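Local coordinates for (2Z,6E)-hedycaryol synthase (Kitasatospora setae, PDB 4MC3), which catalyses the magnesium-dependent 1,11-cyclization of (2E,6E)-farnesyl diphosphate, with addition of water, to the sesquiterpene alcohol (2Z,6E)-hedycaryol, at residues T50-R62 with A297-W309. Numbering follows the deposited sequence.
Sequences TGADLSGAYVWPR and ANVAANLSGQLVW. With 28U ((3R,6E)-3,7,11-trimethyldodeca-1,6,10-trien-3-ol), chain B.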
loop_
_atom_site.group_PDB
_atom_site.type_symbol
_atom_site.label_atom_id
_atom_site.label_comp_id
_atom_site.label_asym_id
_atom_site.label_seq_id
_atom_site.Cartn_x
_atom_site.Cartn_y
_atom_site.Cartn_z
ATOM N N THR A 50 8.097 -14.275 3.019
ATOM C CA THR A 50 7.124 -13.238 2.630
ATOM C C THR A 50 7.533 -12.534 1.338
ATOM O O THR A 50 6.692 -11.935 0.692
ATOM C CB THR A 50 6.948 -12.120 3.680
ATOM O OG1 THR A 50 8.125 -11.292 3.754
ATOM C CG2 THR A 50 6.664 -12.688 5.020
ATOM N N GLY A 51 8.826 -12.559 1.001
ATOM C CA GLY A 51 9.334 -11.794 -0.164
ATOM C C GLY A 51 9.205 -10.275 -0.025
ATOM O O GLY A 51 8.868 -9.576 -0.991
ATOM N N ALA A 52 9.507 -9.759 1.160
ATOM C CA ALA A 52 9.415 -8.306 1.412
ATOM C C ALA A 52 10.299 -7.486 0.483
ATOM O O ALA A 52 9.966 -6.358 0.100
ATOM C CB ALA A 52 9.773 -7.997 2.866
ATOM N N ASP A 53 11.459 -8.036 0.177
ATOM C CA ASP A 53 12.420 -7.353 -0.620
ATOM C C ASP A 53 11.877 -7.289 -2.061
ATOM O O ASP A 53 11.878 -6.234 -2.670
ATOM C CB ASP A 53 13.810 -7.981 -0.521
ATOM C CG ASP A 53 13.795 -9.516 -0.514
ATOM O OD1 ASP A 53 12.757 -10.154 -0.732
ATOM O OD2 ASP A 53 14.879 -10.067 -0.280
ATOM N N LEU A 54 11.416 -8.423 -2.598
ATOM C CA LEU A 54 10.889 -8.455 -3.947
ATOM C C LEU A 54 9.671 -7.551 -4.067
ATOM O O LEU A 54 9.504 -6.828 -5.055
ATOM C CB LEU A 54 10.574 -9.911 -4.384
ATOM C CG LEU A 54 10.105 -10.092 -5.827
ATOM C CD1 LEU A 54 11.205 -9.657 -6.781
ATOM C CD2 LEU A 54 9.728 -11.557 -6.067
ATOM N N SER A 55 8.822 -7.575 -3.031
ATOM C CA SER A 55 7.661 -6.742 -3.004
ATOM C C SER A 55 8.046 -5.271 -3.185
ATOM O O SER A 55 7.464 -4.568 -4.054
ATOM C CB SER A 55 6.935 -6.913 -1.668
ATOM O OG SER A 55 5.963 -5.933 -1.514
ATOM N N GLY A 56 9.028 -4.811 -2.427
ATOM C CA GLY A 56 9.498 -3.430 -2.538
ATOM C C GLY A 56 10.068 -3.097 -3.886
ATOM O O GLY A 56 9.932 -1.956 -4.388
ATOM N N ALA A 57 10.777 -4.074 -4.489
ATOM C CA ALA A 57 11.394 -3.833 -5.791
ATOM C C ALA A 57 10.303 -3.605 -6.848
ATOM O O ALA A 57 10.524 -2.877 -7.822
ATOM C CB ALA A 57 12.284 -4.984 -6.195
ATOM N N TYR A 58 9.122 -4.158 -6.622
ATOM C CA TYR A 58 7.975 -3.909 -7.510
ATOM C C TYR A 58 7.160 -2.650 -7.134
ATOM O O TYR A 58 6.499 -2.024 -7.973
ATOM C CB TYR A 58 6.998 -5.077 -7.558
ATOM C CG TYR A 58 7.464 -6.261 -8.392
ATOM C CD1 TYR A 58 7.667 -7.491 -7.839
ATOM C CD2 TYR A 58 7.743 -6.095 -9.749
ATOM C CE1 TYR A 58 8.058 -8.590 -8.647
ATOM C CE2 TYR A 58 8.171 -7.147 -10.544
ATOM C CZ TYR A 58 8.313 -8.401 -9.985
ATOM O OH TYR A 58 8.735 -9.447 -10.784
ATOM N N VAL A 59 7.201 -2.279 -5.857
ATOM C CA VAL A 59 6.537 -1.042 -5.437
ATOM C C VAL A 59 7.245 0.227 -5.912
ATOM O O VAL A 59 6.622 1.195 -6.332
ATOM C CB VAL A 59 6.344 -0.983 -3.877
ATOM C CG1 VAL A 59 5.733 0.357 -3.501
ATOM C CG2 VAL A 59 5.485 -2.143 -3.393
ATOM N N TRP A 60 8.589 0.215 -5.792
ATOM C CA TRP A 60 9.443 1.331 -6.098
ATOM C C TRP A 60 10.464 0.979 -7.156
ATOM O O TRP A 60 11.668 1.105 -6.914
ATOM C CB TRP A 60 10.161 1.877 -4.838
ATOM C CG TRP A 60 9.234 2.241 -3.729
ATOM C CD1 TRP A 60 8.411 3.332 -3.651
ATOM C CD2 TRP A 60 9.065 1.530 -2.508
ATOM N NE1 TRP A 60 7.704 3.306 -2.465
ATOM C CE2 TRP A 60 8.085 2.203 -1.753
ATOM C CE3 TRP A 60 9.620 0.347 -1.984
ATOM C CZ2 TRP A 60 7.716 1.767 -0.499
ATOM C CZ3 TRP A 60 9.220 -0.102 -0.763
ATOM C CH2 TRP A 60 8.254 0.603 -0.024
ATOM N N PRO A 61 10.002 0.586 -8.367
ATOM C CA PRO A 61 10.974 0.169 -9.400
ATOM C C PRO A 61 11.956 1.205 -9.850
ATOM O O PRO A 61 13.032 0.848 -10.329
ATOM C CB PRO A 61 10.077 -0.295 -10.564
ATOM C CG PRO A 61 8.781 0.491 -10.345
ATOM C CD PRO A 61 8.624 0.458 -8.826
ATOM N N ARG A 62 11.611 2.493 -9.700
ATOM C CA ARG A 62 12.432 3.593 -10.153
ATOM C C ARG A 62 13.296 4.226 -9.055
ATOM O O ARG A 62 13.988 5.219 -9.300
ATOM C CB ARG A 62 11.545 4.671 -10.785
ATOM C CG ARG A 62 10.812 4.049 -11.994
ATOM C CD ARG A 62 9.825 5.038 -12.596
ATOM N NE ARG A 62 9.124 4.434 -13.737
ATOM C CZ ARG A 62 8.489 5.127 -14.696
ATOM N NH1 ARG A 62 8.467 6.442 -14.631
ATOM N NH2 ARG A 62 7.917 4.510 -15.725
ATOM N N ALA A 297 3.079 7.670 -13.046
ATOM C CA ALA A 297 3.549 6.494 -13.791
ATOM C C ALA A 297 3.940 5.346 -12.911
ATOM O O ALA A 297 3.771 4.163 -13.278
ATOM C CB ALA A 297 4.720 6.850 -14.731
ATOM N N ASN A 298 4.455 5.651 -11.721
ATOM C CA ASN A 298 4.808 4.597 -10.767
ATOM C C ASN A 298 3.555 3.927 -10.183
ATOM O O ASN A 298 3.517 2.710 -9.964
ATOM C CB ASN A 298 5.679 5.171 -9.620
ATOM C CG ASN A 298 6.233 4.098 -8.766
ATOM O OD1 ASN A 298 5.806 3.896 -7.588
ATOM N ND2 ASN A 298 7.125 3.364 -9.330
ATOM N N VAL A 299 2.551 4.733 -9.887
ATOM C CA VAL A 299 1.268 4.207 -9.422
ATOM C C VAL A 299 0.752 3.220 -10.487
ATOM O O VAL A 299 0.455 2.046 -10.187
ATOM C CB VAL A 299 0.225 5.294 -9.122
ATOM C CG1 VAL A 299 -1.150 4.679 -8.890
ATOM C CG2 VAL A 299 0.667 6.179 -7.977
ATOM N N ALA A 300 0.749 3.652 -11.754
ATOM C CA ALA A 300 0.324 2.763 -12.831
ATOM C C ALA A 300 1.172 1.466 -12.969
ATOM O O ALA A 300 0.618 0.383 -13.102
ATOM C CB ALA A 300 0.298 3.516 -14.131
ATOM N N ALA A 301 2.499 1.600 -12.912
ATOM C CA ALA A 301 3.406 0.457 -12.939
ATOM C C ALA A 301 3.017 -0.536 -11.910
ATOM O O ALA A 301 3.110 -1.712 -12.148
ATOM C CB ALA A 301 4.857 0.905 -12.708
ATOM N N ASN A 302 2.630 -0.069 -10.713
ATOM C CA ASN A 302 2.298 -1.003 -9.635
ATOM C C ASN A 302 1.103 -1.911 -9.961
ATOM O O ASN A 302 1.022 -3.020 -9.412
ATOM C CB ASN A 302 2.020 -0.225 -8.336
ATOM C CG ASN A 302 3.243 -0.035 -7.517
ATOM O OD1 ASN A 302 4.062 0.911 -7.750
ATOM N ND2 ASN A 302 3.427 -0.925 -6.592
ATOM N N LEU A 303 0.192 -1.453 -10.811
ATOM C CA LEU A 303 -0.900 -2.392 -11.207
ATOM C C LEU A 303 -0.341 -3.658 -11.916
ATOM O O LEU A 303 -0.753 -4.777 -11.633
ATOM C CB LEU A 303 -1.930 -1.700 -12.065
ATOM C CG LEU A 303 -2.989 -0.856 -11.328
ATOM C CD1 LEU A 303 -2.459 0.367 -10.592
ATOM C CD2 LEU A 303 -4.092 -0.456 -12.312
ATOM N N SER A 304 0.677 -3.485 -12.753
ATOM C CA SER A 304 1.362 -4.627 -13.393
ATOM C C SER A 304 2.239 -5.363 -12.425
ATOM O O SER A 304 2.173 -6.583 -12.343
ATOM C CB SER A 304 2.209 -4.149 -14.573
ATOM O OG SER A 304 1.346 -3.767 -15.625
ATOM N N GLY A 305 3.039 -4.633 -11.611
ATOM C CA GLY A 305 3.959 -5.324 -10.713
ATOM C C GLY A 305 3.243 -6.137 -9.688
ATOM O O GLY A 305 3.677 -7.245 -9.354
ATOM N N GLN A 306 2.158 -5.584 -9.128
ATOM C CA GLN A 306 1.512 -6.312 -8.050
ATOM C C GLN A 306 0.670 -7.476 -8.594
ATOM O O GLN A 306 0.470 -8.478 -7.910
ATOM C CB GLN A 306 0.686 -5.393 -7.131
ATOM C CG GLN A 306 1.478 -4.257 -6.506
ATOM C CD GLN A 306 2.705 -4.713 -5.702
ATOM O OE1 GLN A 306 2.659 -5.705 -5.059
ATOM N NE2 GLN A 306 3.766 -3.914 -5.700
ATOM N N LEU A 307 0.190 -7.351 -9.834
ATOM C CA LEU A 307 -0.485 -8.462 -10.495
ATOM C C LEU A 307 0.479 -9.623 -10.691
ATOM O O LEU A 307 0.162 -10.783 -10.399
ATOM C CB LEU A 307 -1.081 -8.022 -11.835
ATOM C CG LEU A 307 -1.658 -9.105 -12.745
ATOM C CD1 LEU A 307 -2.835 -9.774 -12.043
ATOM C CD2 LEU A 307 -2.051 -8.472 -14.072
ATOM N N VAL A 308 1.671 -9.308 -11.150
ATOM C CA VAL A 308 2.691 -10.315 -11.384
ATOM C C VAL A 308 3.192 -10.927 -10.069
ATOM O O VAL A 308 3.442 -12.154 -9.988
ATOM C CB VAL A 308 3.824 -9.683 -12.225
ATOM C CG1 VAL A 308 5.031 -10.576 -12.271
ATOM C CG2 VAL A 308 3.293 -9.365 -13.623
ATOM N N TRP A 309 3.319 -10.102 -9.032
ATOM C CA TRP A 309 3.678 -10.586 -7.700
ATOM C C TRP A 309 2.629 -11.593 -7.193
ATOM O O TRP A 309 2.996 -12.618 -6.612
ATOM C CB TRP A 309 3.832 -9.399 -6.737
ATOM C CG TRP A 309 4.480 -9.735 -5.384
ATOM C CD1 TRP A 309 5.814 -9.956 -5.137
ATOM C CD2 TRP A 309 3.818 -9.840 -4.119
ATOM N NE1 TRP A 309 6.011 -10.219 -3.792
ATOM C CE2 TRP A 309 4.801 -10.156 -3.151
ATOM C CE3 TRP A 309 2.483 -9.722 -3.713
ATOM C CZ2 TRP A 309 4.491 -10.339 -1.803
ATOM C CZ3 TRP A 309 2.176 -9.906 -2.372
ATOM C CH2 TRP A 309 3.179 -10.212 -1.431
HETATM C C4 28U B . -0.120 -5.666 -2.799
HETATM C C5 28U B . 1.884 -6.244 -1.365
HETATM C C6 28U B . 2.758 -5.041 -1.064
HETATM C C7 28U B . 3.487 -4.851 0.235
HETATM C C8 28U B . 3.244 -5.416 1.449
HETATM C C10 28U B . 2.261 -6.527 1.722
HETATM C C13 28U B . 0.355 -5.264 3.984
HETATM C C15 28U B . -0.843 -6.071 3.522
HETATM O O16 28U B . -0.338 -7.300 -1.100
HETATM C C3 28U B . 0.321 -6.036 -1.360
HETATM C C2 28U B . -0.205 -4.953 -0.405
HETATM C C1 28U B . -0.002 -5.069 0.934
HETATM C C9 28U B . 3.460 -4.609 2.718
HETATM C C11 28U B . 2.244 -3.678 3.041
HETATM C C12 28U B . 0.822 -4.231 3.231
HETATM C C14 28U B . 1.156 -6.018 5.031
#
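S55 and W309 meet in the wall of the nerolidol pocket of this class I terpene cyclase alpha fold, where helix 52-59 and the 297-309 end of helix 286-309 run near-antiparallel (151°), the axes of these segments 9.2 Å apart. W309 has CG anti to its backbone N (chi1 -168°), which carries the indole across to helix 52-59: NE1 lies 3.9 Å from S55 CA, the T50 carbonyl and L54 CD2 come to the ring edge, and CZ3 reaches 3.8 Å from C5 of the ligand. S55 OG approaches ligand C7 to 3.2 Å, and Q306 brings OE1 to 3.6 Å from ligand C4. Replacing W309 with an alanine would probably open a gap beside S55 CA and the T50 carbonyl and strip ligand C5 of its cover on that side. Behind this layer Y58 is a knob among G305, Q306, V308 and W309. The helices come closest at G305, where a side chain would crowd Y58 CB; the G305 carbonyl oxygen lies over one tyrosine ring face. Past helix 52-59, R62 sets NH1 against A297 CB, while NE and NH1 salt-bridge E16 and D294. Over one face of the W60 indole, whose NE1 donates to the L184 carbonyl, V59 CG1 sits 3.5 Å from the plane, above its centre.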